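Local structure of multiheme cytochrome cf (Carboxydothermus ferrireducens DSM 11255, 6QVM) at residues Ala378-Cys383 and Ile471-Cys476; Asn398-Ile403 and Asp571-Lys576; Lys513-Pro518 and Val650-Ser655; Gly564-Ser569 and Ser591-Ser596. The protein probably passes electrons along a chain of c-type hemes to insoluble extracellular Fe(III), acting as a reductase inserted in the S-layer. One frame throughout, in Å; residues are numbered along the deposited sequence.

How the contacts relate
The chain opens contact 1 at 378-383 and contact 2 at 398-403, then closes contact 1 at 471-476, so these two cross. Contact 3 opens at 513-518 and contact 4 at 564-569. Residues 571-576 then close contact 2, which thereby crosses contacts 3 and 4 as well. Contact 4 closes at 591-596 and contact 3 last, at 650-655, so that the span of contact 4 lies wholly within that of contact 3. Contacts 2 and 4 share strand 567-572 of one antiparallel sheet and meet through Ile403 and Ile568. Contact 1 joins two heme-binding motifs beside the calcium site of contact 2; contact 3 brings the end of helix 641-652 to a heme-side loop.

Contact 1 of 4, residues Ala378-Cys383 and Ile471-Cys476; sequences AASATC and ITCVTC. With HEC (heme c), chain L.
Two CXXCH heme-attachment motifs start side by side here, one at Cys383 and the other at Cys473, and Cys383 SG touches Cys473 SG at 3.5 Å. Each sulfur is committed to a thioether rather than to its neighbour: Cys473 SG is bonded to CAB of the heme that Cys476 also holds, Cys383 SG to CAB of a second heme. Before the cysteines the segments are tied through Ala378 O, which accepts two bonds. Thr472 OG1 donates to it at 2.9 Å, coming nearly head-on to the carbonyl and tilted 20° from its plane. With chi1 at 62° the hydroxyl stands between the backbone N and the carbonyl carbon of Thr472, facing the other segment. A water donates to the same Ala378 O at 2.9 Å and accepts from Val474 N, bridging to the first turn of helix 473-476. Alongside, Ala378 CB rests on Val474 CG2 at 3.9 Å. Ser380 OG lies against CA and CB of Thr472 and takes only a weak bond from Cys473 N at 3.4 Å; its main partner is the hydroxyl of Tyr397. With thioether sulfurs of two hemes in van der Waals contact, the arrangement is consistent with electron exchange between those hemes.

Contact 2 of 4, residues Asn398-Ile403 and Asp571-Lys576; sequences NDEYAI and DNLTIK. With CA (calcium ion), chain S; NGA (2-acetamido-2-deoxy-beta-D-galactopyranose), chain D; NGA (2-acetamido-2-deoxy-beta-D-galactopyranose), chain B.
The carboxylate of Asp399 reaches two ways: OD1 binds the calcium ion at 2.4 Å, while OD2 accepts from Asn572 ND2 at 2.7 Å on its anti lone pair, the carboxylate and amide planes standing 72° apart. A calcium-bound water donates to that OD2 too, and Asn398, Glu384 and Gly395 complete the protein side of the metal site. Asn572 is in turn the N-cap of helix 573-576: its OD1 accepts from Ile575 N at 3.2 Å and, weakly, from Thr574 N, while Tyr560 is a second partner of ND2. Thr574 OG1 accepts from Glu400 N at 2.8 Å. Here strand 567-572 of an antiparallel sheet runs into the helix, beside strand 400-403. Ala402 and Asp571 form a hydrogen-bonded pair with both backbone bonds made, and Leu573 N bonds to Glu400 O at 2.9 Å. Farther out, the extended Glu400 side chain, its CG anti to the backbone N (chi1 179°), carries OE1 to Thr409 and to N2 of a glycan N-acetylgalactosamine at 3.0 Å.

Contact 3 of 4, residues Lys513-Pro518 and Val650-Ser655; sequences KGVHHP and VAADAS. With HEC (heme c), chain K.
Ala652, Pro518 and Asp653 carry this junction between the C-terminal end of helix 641-652 and the heme-side loop 513-518, whose last residue, Pro518, is the N-cap of helix 519-524. No hydrogen bond crosses between the two segments; the fit is van der Waals. The methyl of Ala652 points into the loop, with CB 3.3 Å from Val515 O and 3.8 Å from Pro518 CD, and a branch of Val515, CG2, approaches the same methyl more loosely. The pyrrolidine ring of Pro518 presents its CD to the backbone as well, 3.4 Å from Asp653 N, while CG leans toward CB of Asp653. The chain turns off just beyond, at Ala654, which has positive phi. Asp653 points its carboxylate away from the proline, CG anti to the backbone N (chi1 174°), where OD1 meets ND1 of His659; its carbonyl O accepts from the side chain of Gln519, a further tie between the two helices. Between Val515 and Pro518 the loop lays the His517 ring over a porphyrin. Thr502 O fixes the rotation of its imidazole through ND1, and His516 CB covers the opposite ring face. His517 NE2 comes within 3.4 Å of heme C1D.

Contact 4 of 4, residues Gly564-Ser569 and Ser591-Ser596; sequences GKPTIS and SYNSCS. With HEC (heme c), chain O.
Ile568 and Tyr592 form the hydrogen-bonded pair of two antiparallel strands and satisfy each other's backbones: Ile568 N donates to Tyr592 O at 3.1 Å, and Tyr592 N to Ile568 O at 3.2 Å. The next link is Ser594 N to Pro566 O at 2.9 Å. Past the strand end Gly564 N donates to Ser594 OG at 2.9 Å, and that hydroxyl is also hydrogen-bonded to Cys552 O, so it joins Gly564 to a third part of the chain. Asn593 OD1 and Pro566 O are both acceptors and make no bond to each other; OD1 accepts from Cys595 N at 2.8 Å, an Asx turn that shapes the chain just before Cys595 SG, thioether-linked to a heme as the first cysteine of a CXXCH motif. At the other end Ser569 OG and Ser591 OG share a 2.7 Å bond. On the face that Ile568 and Tyr592 share, Ile568 CG2 makes a CH-pi contact, 3.7 Å from the ring centroid and 22° off the normal, while the hydroxyl of Tyr592 is hydrogen-bonded to the backbone carbonyl of Lys562. Pro566, after a cis peptide, sets CB against Cys595 SG. Strand 589-593 borders the four-stranded sheet here, strand 400-403 lies beyond 567-572, with Ser569 bonded to Ala404, and Val609 of helix 606-628 packs on Pro566.

Contact 1 of 4, residues Ala378-Cys383 and Ile471-Cys476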
# COMPACT_ATOMS: atom_id res chain seq x y z
N ALA A 378 -3.08 -9.18 -1.17
CA ALA A 378 -1.77 -9.47 -0.63
C ALA A 378 -0.94 -10.36 -1.54
O ALA A 378 0.25 -10.57 -1.26
CB ALA A 378 -1.90 -10.12 0.75
N ALA A 379 -1.53 -10.89 -2.61
CA ALA A 379 -0.77 -11.69 -3.57
C ALA A 379 0.25 -10.82 -4.28
O ALA A 379 0.04 -9.63 -4.52
CB ALA A 379 -1.71 -12.33 -4.58
N SER A 380 1.39 -11.44 -4.62
CA SER A 380 2.48 -10.70 -5.25
C SER A 380 2.08 -10.09 -6.58
O SER A 380 2.73 -9.14 -7.03
CB SER A 380 3.68 -11.62 -5.46
OG SER A 380 4.18 -12.08 -4.22
N ALA A 381 1.03 -10.61 -7.22
CA ALA A 381 0.60 -10.07 -8.51
C ALA A 381 0.16 -8.61 -8.39
O ALA A 381 0.20 -7.88 -9.38
CB ALA A 381 -0.54 -10.92 -9.08
N THR A 382 -0.27 -8.19 -7.20
CA THR A 382 -0.62 -6.79 -6.99
C THR A 382 0.57 -5.88 -7.28
O THR A 382 0.41 -4.78 -7.83
CB THR A 382 -1.11 -6.59 -5.56
OG1 THR A 382 -2.31 -7.36 -5.36
CG2 THR A 382 -1.41 -5.13 -5.27
N CYS A 383 1.78 -6.35 -6.97
CA CYS A 383 2.99 -5.58 -7.19
C CYS A 383 3.71 -5.92 -8.48
O CYS A 383 4.37 -5.05 -9.06
CB CYS A 383 3.96 -5.79 -6.02
SG CYS A 383 3.17 -5.95 -4.41
N ILE A 471 4.68 -16.97 0.69
CA ILE A 471 5.32 -15.70 1.01
C ILE A 471 5.17 -14.76 -0.18
O ILE A 471 5.34 -15.16 -1.34
CB ILE A 471 6.80 -15.92 1.37
CG1 ILE A 471 6.91 -16.78 2.63
CG2 ILE A 471 7.51 -14.59 1.54
CD1 ILE A 471 8.30 -17.32 2.87
N THR A 472 4.80 -13.51 0.09
CA THR A 472 4.55 -12.53 -0.96
C THR A 472 5.31 -11.25 -0.64
O THR A 472 6.02 -11.15 0.37
CB THR A 472 3.06 -12.21 -1.09
OG1 THR A 472 2.57 -11.66 0.14
CG2 THR A 472 2.28 -13.48 -1.42
N CYS A 473 5.17 -10.26 -1.53
CA CYS A 473 5.88 -8.99 -1.37
C CYS A 473 5.62 -8.38 -0.00
O CYS A 473 6.56 -7.98 0.70
CB CYS A 473 5.45 -8.00 -2.46
SG CYS A 473 5.46 -8.62 -4.14
N VAL A 474 4.35 -8.32 0.40
CA VAL A 474 3.98 -7.68 1.66
C VAL A 474 4.28 -8.53 2.87
O VAL A 474 4.03 -8.10 4.00
CB VAL A 474 2.50 -7.26 1.64
CG1 VAL A 474 2.26 -6.27 0.51
CG2 VAL A 474 1.61 -8.48 1.48
N THR A 475 4.82 -9.74 2.69
CA THR A 475 5.42 -10.45 3.81
C THR A 475 6.63 -9.69 4.34
O THR A 475 6.83 -9.59 5.55
CB THR A 475 5.82 -11.86 3.40
OG1 THR A 475 4.67 -12.58 2.91
CG2 THR A 475 6.42 -12.61 4.57
N CYS A 476 7.43 -9.14 3.44
CA CYS A 476 8.64 -8.41 3.80
C CYS A 476 8.52 -6.90 3.67
O CYS A 476 9.20 -6.18 4.40
CB CYS A 476 9.82 -8.89 2.95
SG CYS A 476 10.15 -10.69 2.98
FE HEC L . 11.79 -7.01 -1.89
CHA HEC L . 14.50 -4.92 -1.96
CHB HEC L . 10.23 -5.06 -4.22
CHC HEC L . 9.27 -9.37 -2.15
CHD HEC L . 12.88 -8.53 0.98
NA HEC L . 12.26 -5.29 -2.88
C1A HEC L . 13.44 -4.59 -2.78
C2A HEC L . 13.38 -3.48 -3.71
C3A HEC L . 12.20 -3.52 -4.33
C4A HEC L . 11.47 -4.66 -3.82
CMA HEC L . 11.71 -2.52 -5.39
CAA HEC L . 14.52 -2.45 -3.94
CBA HEC L . 15.55 -3.16 -4.82
CGA HEC L . 16.75 -2.29 -5.04
O1A HEC L . 16.93 -1.84 -6.21
O2A HEC L . 17.53 -2.05 -4.08
NB HEC L . 10.07 -7.18 -2.96
C1B HEC L . 9.66 -6.29 -3.94
C2B HEC L . 8.54 -6.88 -4.63
C3B HEC L . 8.25 -8.06 -4.05
C4B HEC L . 9.23 -8.28 -2.99
CMB HEC L . 7.77 -6.20 -5.78
CAB HEC L . 7.14 -9.07 -4.44
CBB HEC L . 7.27 -9.58 -5.90
NC HEC L . 11.14 -8.59 -0.74
C1C HEC L . 10.15 -9.50 -1.09
C2C HEC L . 10.17 -10.61 -0.16
C3C HEC L . 11.22 -10.42 0.67
C4C HEC L . 11.82 -9.13 0.34
CMC HEC L . 9.26 -11.86 -0.28
CAC HEC L . 11.68 -11.32 1.86
CBC HEC L . 12.03 -12.77 1.44
ND HEC L . 13.43 -6.76 -0.68
C1D HEC L . 13.68 -7.52 0.46
C2D HEC L . 14.91 -7.06 1.05
C3D HEC L . 15.42 -5.94 0.14
C4D HEC L . 14.44 -5.83 -0.92
CMD HEC L . 15.58 -7.60 2.33
CAD HEC L . 16.71 -5.14 0.31
CBD HEC L . 17.71 -5.70 -0.70
CGD HEC L . 19.08 -5.10 -0.50
O1D HEC L . 19.81 -4.95 -1.51
O2D HEC L . 19.44 -4.78 0.67
O HOH W 1 2.42 -8.83 -1.96

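Contact 2 of 4, residues Asn398-Ile403 and Asp571-Lys576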
# COMPACT_ATOMS: atom_id res chain seq x y z
N ASN A 398 9.64 -15.44 -7.12
CA ASN A 398 8.83 -16.65 -7.28
C ASN A 398 8.86 -17.19 -8.70
O ASN A 398 7.97 -17.94 -9.10
CB ASN A 398 7.38 -16.39 -6.84
CG ASN A 398 6.69 -15.31 -7.66
OD1 ASN A 398 7.25 -14.78 -8.62
ND2 ASN A 398 5.47 -14.98 -7.27
N ASP A 399 9.88 -16.82 -9.48
CA ASP A 399 9.96 -17.20 -10.88
C ASP A 399 10.62 -18.57 -11.03
O ASP A 399 11.05 -19.20 -10.06
CB ASP A 399 10.70 -16.14 -11.68
CG ASP A 399 9.86 -14.91 -11.94
OD1 ASP A 399 8.68 -14.89 -11.50
OD2 ASP A 399 10.36 -13.97 -12.60
N GLU A 400 10.72 -19.03 -12.27
CA GLU A 400 11.38 -20.27 -12.63
C GLU A 400 12.75 -19.95 -13.21
O GLU A 400 12.86 -19.15 -14.15
CB GLU A 400 10.53 -21.05 -13.63
CG GLU A 400 11.13 -22.37 -14.10
CD GLU A 400 10.23 -23.08 -15.10
OE1 GLU A 400 10.41 -24.31 -15.31
OE2 GLU A 400 9.34 -22.41 -15.67
N TYR A 401 13.79 -20.58 -12.66
CA TYR A 401 15.17 -20.25 -12.99
C TYR A 401 15.85 -21.39 -13.73
O TYR A 401 15.69 -22.56 -13.37
CB TYR A 401 16.00 -19.96 -11.74
CG TYR A 401 15.36 -19.11 -10.68
CD1 TYR A 401 14.49 -18.07 -11.00
CD2 TYR A 401 15.63 -19.34 -9.34
CE1 TYR A 401 13.90 -17.30 -10.02
CE2 TYR A 401 15.06 -18.58 -8.35
CZ TYR A 401 14.19 -17.55 -8.69
OH TYR A 401 13.62 -16.80 -7.69
N ALA A 402 16.62 -21.04 -14.75
CA ALA A 402 17.64 -21.91 -15.32
C ALA A 402 18.98 -21.34 -14.90
O ALA A 402 19.48 -20.37 -15.50
CB ALA A 402 17.51 -22.01 -16.84
N ILE A 403 19.57 -21.90 -13.85
CA ILE A 403 20.88 -21.46 -13.38
C ILE A 403 21.94 -22.03 -14.32
O ILE A 403 22.02 -23.25 -14.51
CB ILE A 403 21.12 -21.90 -11.93
CG1 ILE A 403 19.95 -21.47 -11.04
CG2 ILE A 403 22.43 -21.33 -11.42
CD1 ILE A 403 20.03 -22.00 -9.62
N ASP A 571 18.84 -17.56 -16.18
CA ASP A 571 17.83 -17.27 -17.18
C ASP A 571 16.46 -17.43 -16.53
O ASP A 571 16.10 -18.53 -16.08
CB ASP A 571 17.97 -18.18 -18.40
CG ASP A 571 19.10 -17.74 -19.32
OD1 ASP A 571 19.88 -16.86 -18.92
OD2 ASP A 571 19.21 -18.30 -20.44
N ASN A 572 15.72 -16.33 -16.45
CA ASN A 572 14.40 -16.31 -15.84
C ASN A 572 13.40 -16.77 -16.89
O ASN A 572 13.00 -16.01 -17.77
CB ASN A 572 14.08 -14.91 -15.31
CG ASN A 572 12.90 -14.90 -14.36
OD1 ASN A 572 11.93 -15.63 -14.55
ND2 ASN A 572 12.98 -14.06 -13.34
N LEU A 573 12.98 -18.03 -16.79
CA LEU A 573 12.05 -18.59 -17.77
C LEU A 573 10.64 -18.05 -17.61
O LEU A 573 9.86 -18.09 -18.57
CB LEU A 573 12.05 -20.12 -17.69
CG LEU A 573 13.42 -20.73 -18.00
CD1 LEU A 573 13.39 -22.24 -17.95
CD2 LEU A 573 13.91 -20.25 -19.36
N THR A 574 10.29 -17.55 -16.42
CA THR A 574 8.99 -16.90 -16.26
C THR A 574 8.94 -15.60 -17.06
O THR A 574 7.93 -15.31 -17.72
CB THR A 574 8.71 -16.62 -14.78
OG1 THR A 574 8.91 -17.82 -14.02
CG2 THR A 574 7.29 -16.13 -14.60
N ILE A 575 10.02 -14.82 -17.02
CA ILE A 575 10.10 -13.62 -17.85
C ILE A 575 10.12 -14.00 -19.32
O ILE A 575 9.42 -13.40 -20.15
CB ILE A 575 11.35 -12.80 -17.47
CG1 ILE A 575 11.33 -12.42 -15.99
CG2 ILE A 575 11.47 -11.55 -18.35
CD1 ILE A 575 10.08 -11.68 -15.57
N LYS A 576 10.91 -15.02 -19.66
CA LYS A 576 11.18 -15.34 -21.06
C LYS A 576 9.92 -15.78 -21.80
O LYS A 576 9.78 -15.51 -23.00
CB LYS A 576 12.25 -16.42 -21.15
CG LYS A 576 12.72 -16.72 -22.56
CD LYS A 576 13.69 -17.89 -22.58
CE LYS A 576 14.13 -18.22 -24.00
NZ LYS A 576 15.25 -19.20 -24.02
CA CA S . 7.13 -13.34 -10.57
C1 NGA D . 6.88 -24.20 -14.13
C2 NGA D . 6.71 -25.12 -15.34
C3 NGA D . 6.45 -24.30 -16.62
C4 NGA D . 5.28 -23.36 -16.32
C5 NGA D . 5.49 -22.54 -15.05
C6 NGA D . 4.27 -21.69 -14.73
C7 NGA D . 7.93 -27.18 -14.77
C8 NGA D . 6.66 -27.70 -14.16
N2 NGA D . 7.90 -25.97 -15.36
O3 NGA D . 6.14 -25.06 -17.79
O4 NGA D . 4.12 -24.14 -16.13
O5 NGA D . 5.75 -23.38 -13.95
O6 NGA D . 4.15 -20.66 -15.69
O7 NGA D . 8.96 -27.86 -14.72
C1 NGA B . 7.36 -25.70 -18.28
C2 NGA B . 7.13 -26.80 -19.35
C3 NGA B . 8.46 -27.53 -19.20
C4 NGA B . 9.60 -26.59 -19.57
C5 NGA B . 9.54 -25.31 -18.76
C6 NGA B . 10.62 -24.35 -19.22
C7 NGA B . 4.85 -27.71 -19.93
C8 NGA B . 3.59 -28.26 -19.31
N2 NGA B . 5.91 -27.55 -19.09
O3 NGA B . 8.84 -28.55 -20.05
O4 NGA B . 9.48 -26.29 -20.94
O5 NGA B . 8.24 -24.76 -18.89
O6 NGA B . 10.54 -23.26 -18.33
O7 NGA B . 4.85 -27.46 -21.14
O HOH W 2 8.40 -12.10 -12.29
O HOH W 3 7.63 -20.03 -15.17
O HOH W 4 5.46 -12.31 -12.14
O HOH W 5 5.36 -15.17 -11.30

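Contact 3 of 4, residues Lys513-Pro518 and Val650-Ser655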
# COMPACT_ATOMS: atom_id res chain seq x y z
N LYS A 513 18.86 -35.32 12.01
CA LYS A 513 17.45 -35.17 11.68
C LYS A 513 16.69 -34.32 12.71
O LYS A 513 15.46 -34.41 12.78
CB LYS A 513 16.79 -36.55 11.55
CG LYS A 513 17.52 -37.51 10.63
N GLY A 514 17.39 -33.50 13.49
CA GLY A 514 16.74 -32.75 14.54
C GLY A 514 17.09 -31.27 14.59
O GLY A 514 16.65 -30.55 15.49
N VAL A 515 17.90 -30.81 13.64
CA VAL A 515 18.26 -29.40 13.53
C VAL A 515 17.82 -28.91 12.15
O VAL A 515 18.24 -29.47 11.13
CB VAL A 515 19.77 -29.18 13.77
CG1 VAL A 515 20.11 -29.45 15.22
CG2 VAL A 515 20.62 -30.06 12.86
N HIS A 516 16.96 -27.90 12.13
CA HIS A 516 16.36 -27.41 10.90
C HIS A 516 16.66 -25.92 10.72
O HIS A 516 16.48 -25.14 11.66
CB HIS A 516 14.85 -27.65 10.89
CG HIS A 516 14.46 -29.09 10.86
ND1 HIS A 516 14.33 -29.84 12.01
CD2 HIS A 516 14.19 -29.93 9.83
CE1 HIS A 516 13.98 -31.08 11.68
NE2 HIS A 516 13.90 -31.15 10.37
N HIS A 517 17.11 -25.55 9.51
CA HIS A 517 17.45 -24.19 9.09
C HIS A 517 18.04 -23.38 10.23
O HIS A 517 17.37 -22.51 10.80
CB HIS A 517 16.22 -23.47 8.51
CG HIS A 517 14.92 -23.96 9.06
ND1 HIS A 517 14.41 -23.52 10.27
CD2 HIS A 517 14.02 -24.85 8.58
CE1 HIS A 517 13.25 -24.11 10.50
NE2 HIS A 517 12.99 -24.93 9.49
N PRO A 518 19.29 -23.64 10.60
CA PRO A 518 19.87 -22.94 11.75
C PRO A 518 20.75 -21.77 11.34
O PRO A 518 21.77 -21.51 11.97
CB PRO A 518 20.70 -24.05 12.41
CG PRO A 518 21.22 -24.84 11.23
CD PRO A 518 20.18 -24.71 10.12
N VAL A 650 26.32 -28.17 10.27
CA VAL A 650 26.97 -27.76 9.04
C VAL A 650 26.19 -28.23 7.82
O VAL A 650 26.29 -27.63 6.74
CB VAL A 650 28.43 -28.28 9.03
CG1 VAL A 650 29.17 -27.84 7.78
CG2 VAL A 650 29.16 -27.80 10.28
N ALA A 651 25.39 -29.28 7.96
CA ALA A 651 24.58 -29.79 6.86
C ALA A 651 23.25 -29.06 6.72
O ALA A 651 22.86 -28.70 5.60
CB ALA A 651 24.33 -31.29 7.04
N ALA A 652 22.54 -28.82 7.83
CA ALA A 652 21.26 -28.14 7.75
C ALA A 652 21.44 -26.65 7.44
O ALA A 652 20.62 -26.05 6.74
CB ALA A 652 20.47 -28.33 9.04
N ASP A 653 22.50 -26.05 7.97
CA ASP A 653 22.84 -24.67 7.60
C ASP A 653 22.96 -24.53 6.09
O ASP A 653 22.62 -23.48 5.52
CB ASP A 653 24.13 -24.25 8.30
CG ASP A 653 24.62 -22.89 7.86
OD1 ASP A 653 24.08 -21.87 8.34
OD2 ASP A 653 25.57 -22.84 7.03
N ALA A 654 23.47 -25.56 5.43
CA ALA A 654 23.43 -25.72 3.97
C ALA A 654 24.19 -24.64 3.23
O ALA A 654 23.93 -24.39 2.05
CB ALA A 654 21.98 -25.76 3.47
N SER A 655 25.15 -23.99 3.88
CA SER A 655 25.96 -22.96 3.23
C SER A 655 27.38 -23.44 2.95
O SER A 655 28.21 -22.63 2.52
CB SER A 655 26.01 -21.70 4.10
OG SER A 655 26.90 -21.85 5.19
FE HEC K . 9.65 -25.31 7.18
CHA HEC K . 12.02 -25.66 4.66
CHB HEC K . 8.23 -28.30 6.21
CHC HEC K . 7.65 -25.31 10.01
CHD HEC K . 11.01 -22.33 8.16
NA HEC K . 10.06 -26.71 5.72
C1A HEC K . 11.06 -26.65 4.77
C2A HEC K . 10.95 -27.81 3.91
C3A HEC K . 9.90 -28.54 4.34
C4A HEC K . 9.32 -27.86 5.49
CMA HEC K . 9.38 -29.86 3.74
CAA HEC K . 11.89 -28.12 2.71
CBA HEC K . 12.77 -29.32 3.07
CGA HEC K . 14.10 -29.28 2.37
O1A HEC K . 15.09 -29.80 2.96
O2A HEC K . 14.19 -28.73 1.24
NB HEC K . 8.22 -26.56 7.97
C1B HEC K . 7.79 -27.75 7.40
C2B HEC K . 6.77 -28.32 8.27
C3B HEC K . 6.61 -27.49 9.32
C4B HEC K . 7.53 -26.38 9.15
CMB HEC K . 6.01 -29.64 8.01
CAB HEC K . 5.64 -27.67 10.51
CBB HEC K . 6.02 -28.91 11.35
NC HEC K . 9.37 -24.05 8.77
C1C HEC K . 8.50 -24.24 9.83
C2C HEC K . 8.59 -23.10 10.72
C3C HEC K . 9.57 -22.29 10.25
C4C HEC K . 10.04 -22.86 8.99
CMC HEC K . 7.81 -22.98 12.04
CAC HEC K . 10.07 -20.93 10.82
CBC HEC K . 10.58 -21.04 12.27
ND HEC K . 11.25 -24.17 6.50
C1D HEC K . 11.63 -22.97 7.10
C2D HEC K . 12.83 -22.49 6.44
C3D HEC K . 13.15 -23.53 5.34
C4D HEC K . 12.11 -24.53 5.46
CMD HEC K . 13.59 -21.20 6.78
CAD HEC K . 14.32 -23.53 4.33
CBD HEC K . 15.64 -23.70 5.07
CGD HEC K . 16.70 -24.35 4.21
O1D HEC K . 16.69 -24.16 2.96
O2D HEC K . 17.56 -25.07 4.78

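Contact 4 of 4, residues Gly564-Ser569 and Ser591-Ser596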
# COMPACT_ATOMS: atom_id res chain seq x y z
N GLY A 564 25.93 -16.46 -5.81
CA GLY A 564 27.07 -16.72 -6.66
C GLY A 564 28.24 -17.24 -5.86
O GLY A 564 28.42 -16.94 -4.69
N LYS A 565 29.05 -18.05 -6.51
CA LYS A 565 30.21 -18.68 -5.89
C LYS A 565 31.43 -18.56 -6.79
O LYS A 565 32.01 -19.56 -7.20
CB LYS A 565 29.90 -20.14 -5.59
CG LYS A 565 28.83 -20.32 -4.51
CD LYS A 565 28.41 -21.78 -4.32
CE LYS A 565 27.67 -22.31 -5.54
NZ LYS A 565 27.19 -23.70 -5.33
N PRO A 566 31.88 -17.33 -7.09
CA PRO A 566 31.35 -16.05 -6.65
C PRO A 566 30.27 -15.44 -7.57
O PRO A 566 29.45 -14.63 -7.12
CB PRO A 566 32.59 -15.17 -6.62
CG PRO A 566 33.42 -15.70 -7.74
CD PRO A 566 33.16 -17.16 -7.82
N THR A 567 30.28 -15.81 -8.85
CA THR A 567 29.31 -15.30 -9.80
C THR A 567 28.28 -16.36 -10.15
O THR A 567 28.54 -17.57 -10.08
CB THR A 567 29.97 -14.80 -11.09
OG1 THR A 567 30.46 -15.91 -11.85
CG2 THR A 567 31.11 -13.84 -10.78
N ILE A 568 27.08 -15.90 -10.51
CA ILE A 568 25.99 -16.76 -10.93
C ILE A 568 25.30 -16.10 -12.11
O ILE A 568 25.23 -14.87 -12.21
CB ILE A 568 25.00 -17.04 -9.77
CG1 ILE A 568 24.00 -18.13 -10.16
CG2 ILE A 568 24.29 -15.76 -9.36
CD1 ILE A 568 23.18 -18.62 -8.98
N SER A 569 24.80 -16.93 -13.03
CA SER A 569 24.03 -16.47 -14.17
C SER A 569 22.70 -17.21 -14.20
O SER A 569 22.68 -18.45 -14.12
CB SER A 569 24.79 -16.68 -15.48
OG SER A 569 25.39 -15.47 -15.91
N SER A 591 22.62 -11.61 -13.85
CA SER A 591 23.98 -12.02 -13.54
C SER A 591 24.53 -11.13 -12.45
O SER A 591 24.45 -9.90 -12.56
CB SER A 591 24.85 -11.94 -14.80
OG SER A 591 25.80 -12.99 -14.82
N TYR A 592 25.09 -11.73 -11.40
CA TYR A 592 25.69 -10.94 -10.35
C TYR A 592 26.81 -11.71 -9.65
O TYR A 592 26.92 -12.93 -9.76
CB TYR A 592 24.65 -10.48 -9.32
CG TYR A 592 23.75 -11.57 -8.76
CD1 TYR A 592 24.14 -12.36 -7.68
CD2 TYR A 592 22.48 -11.78 -9.29
CE1 TYR A 592 23.30 -13.34 -7.16
CE2 TYR A 592 21.64 -12.76 -8.78
CZ TYR A 592 22.06 -13.53 -7.72
OH TYR A 592 21.23 -14.50 -7.21
N ASN A 593 27.63 -10.96 -8.92
CA ASN A 593 28.70 -11.49 -8.09
C ASN A 593 28.31 -11.29 -6.63
O ASN A 593 28.11 -10.14 -6.19
CB ASN A 593 30.03 -10.80 -8.41
CG ASN A 593 31.22 -11.41 -7.68
OD1 ASN A 593 31.12 -11.84 -6.53
ND2 ASN A 593 32.37 -11.44 -8.35
N SER A 594 28.21 -12.38 -5.87
CA SER A 594 27.75 -12.30 -4.49
C SER A 594 28.86 -11.96 -3.50
O SER A 594 28.58 -11.89 -2.30
CB SER A 594 27.09 -13.62 -4.06
OG SER A 594 25.83 -13.80 -4.69
N CYS A 595 30.09 -11.75 -3.96
CA CYS A 595 31.24 -11.71 -3.07
C CYS A 595 32.18 -10.53 -3.29
O CYS A 595 33.02 -10.27 -2.41
CB CYS A 595 32.05 -13.01 -3.19
SG CYS A 595 31.04 -14.50 -3.20
N SER A 596 32.09 -9.82 -4.41
CA SER A 596 33.10 -8.82 -4.74
C SER A 596 32.91 -7.48 -4.03
O SER A 596 33.60 -6.51 -4.37
CB SER A 596 33.17 -8.61 -6.25
OG SER A 596 31.91 -8.23 -6.77
FE HEC O . 34.48 -14.17 2.19
CHA HEC O . 37.37 -15.31 3.65
CHB HEC O . 34.19 -17.18 0.50
CHC HEC O . 31.66 -13.00 0.60
CHD HEC O . 34.93 -11.05 3.63
NA HEC O . 35.58 -15.91 2.08
C1A HEC O . 36.73 -16.18 2.79
C2A HEC O . 37.15 -17.53 2.48
C3A HEC O . 36.26 -18.05 1.62
C4A HEC O . 35.26 -17.03 1.34
CMA HEC O . 36.31 -19.47 1.02
CAA HEC O . 38.38 -18.27 3.06
CBA HEC O . 38.03 -18.64 4.49
CGA HEC O . 39.12 -19.48 5.12
O1A HEC O . 40.01 -19.99 4.39
O2A HEC O . 39.09 -19.64 6.37
NB HEC O . 33.17 -14.95 0.84
C1B HEC O . 33.26 -16.20 0.24
C2B HEC O . 32.18 -16.32 -0.71
C3B HEC O . 31.48 -15.17 -0.69
C4B HEC O . 32.09 -14.28 0.28
CMB HEC O . 31.93 -17.57 -1.59
CAB HEC O . 30.25 -14.82 -1.55
CBB HEC O . 29.08 -15.70 -1.09
NC HEC O . 33.51 -12.35 2.08
C1C HEC O . 32.31 -12.12 1.44
C2C HEC O . 31.80 -10.84 1.90
C3C HEC O . 32.75 -10.26 2.66
C4C HEC O . 33.82 -11.23 2.83
CMC HEC O . 30.55 -10.13 1.33
CAC HEC O . 32.75 -8.86 3.33
CBC HEC O . 31.64 -8.74 4.39
ND HEC O . 35.92 -13.31 3.44
C1D HEC O . 35.90 -12.00 3.89
C2D HEC O . 37.06 -11.77 4.71
C3D HEC O . 37.82 -13.11 4.72
C4D HEC O . 37.04 -14.00 3.90
CMD HEC O . 37.44 -10.45 5.42
CAD HEC O . 39.14 -13.43 5.43
CBD HEC O . 38.89 -13.53 6.93
CGD HEC O . 40.20 -13.46 7.68
O1D HEC O . 41.12 -14.25 7.36
O2D HEC O . 40.31 -12.62 8.62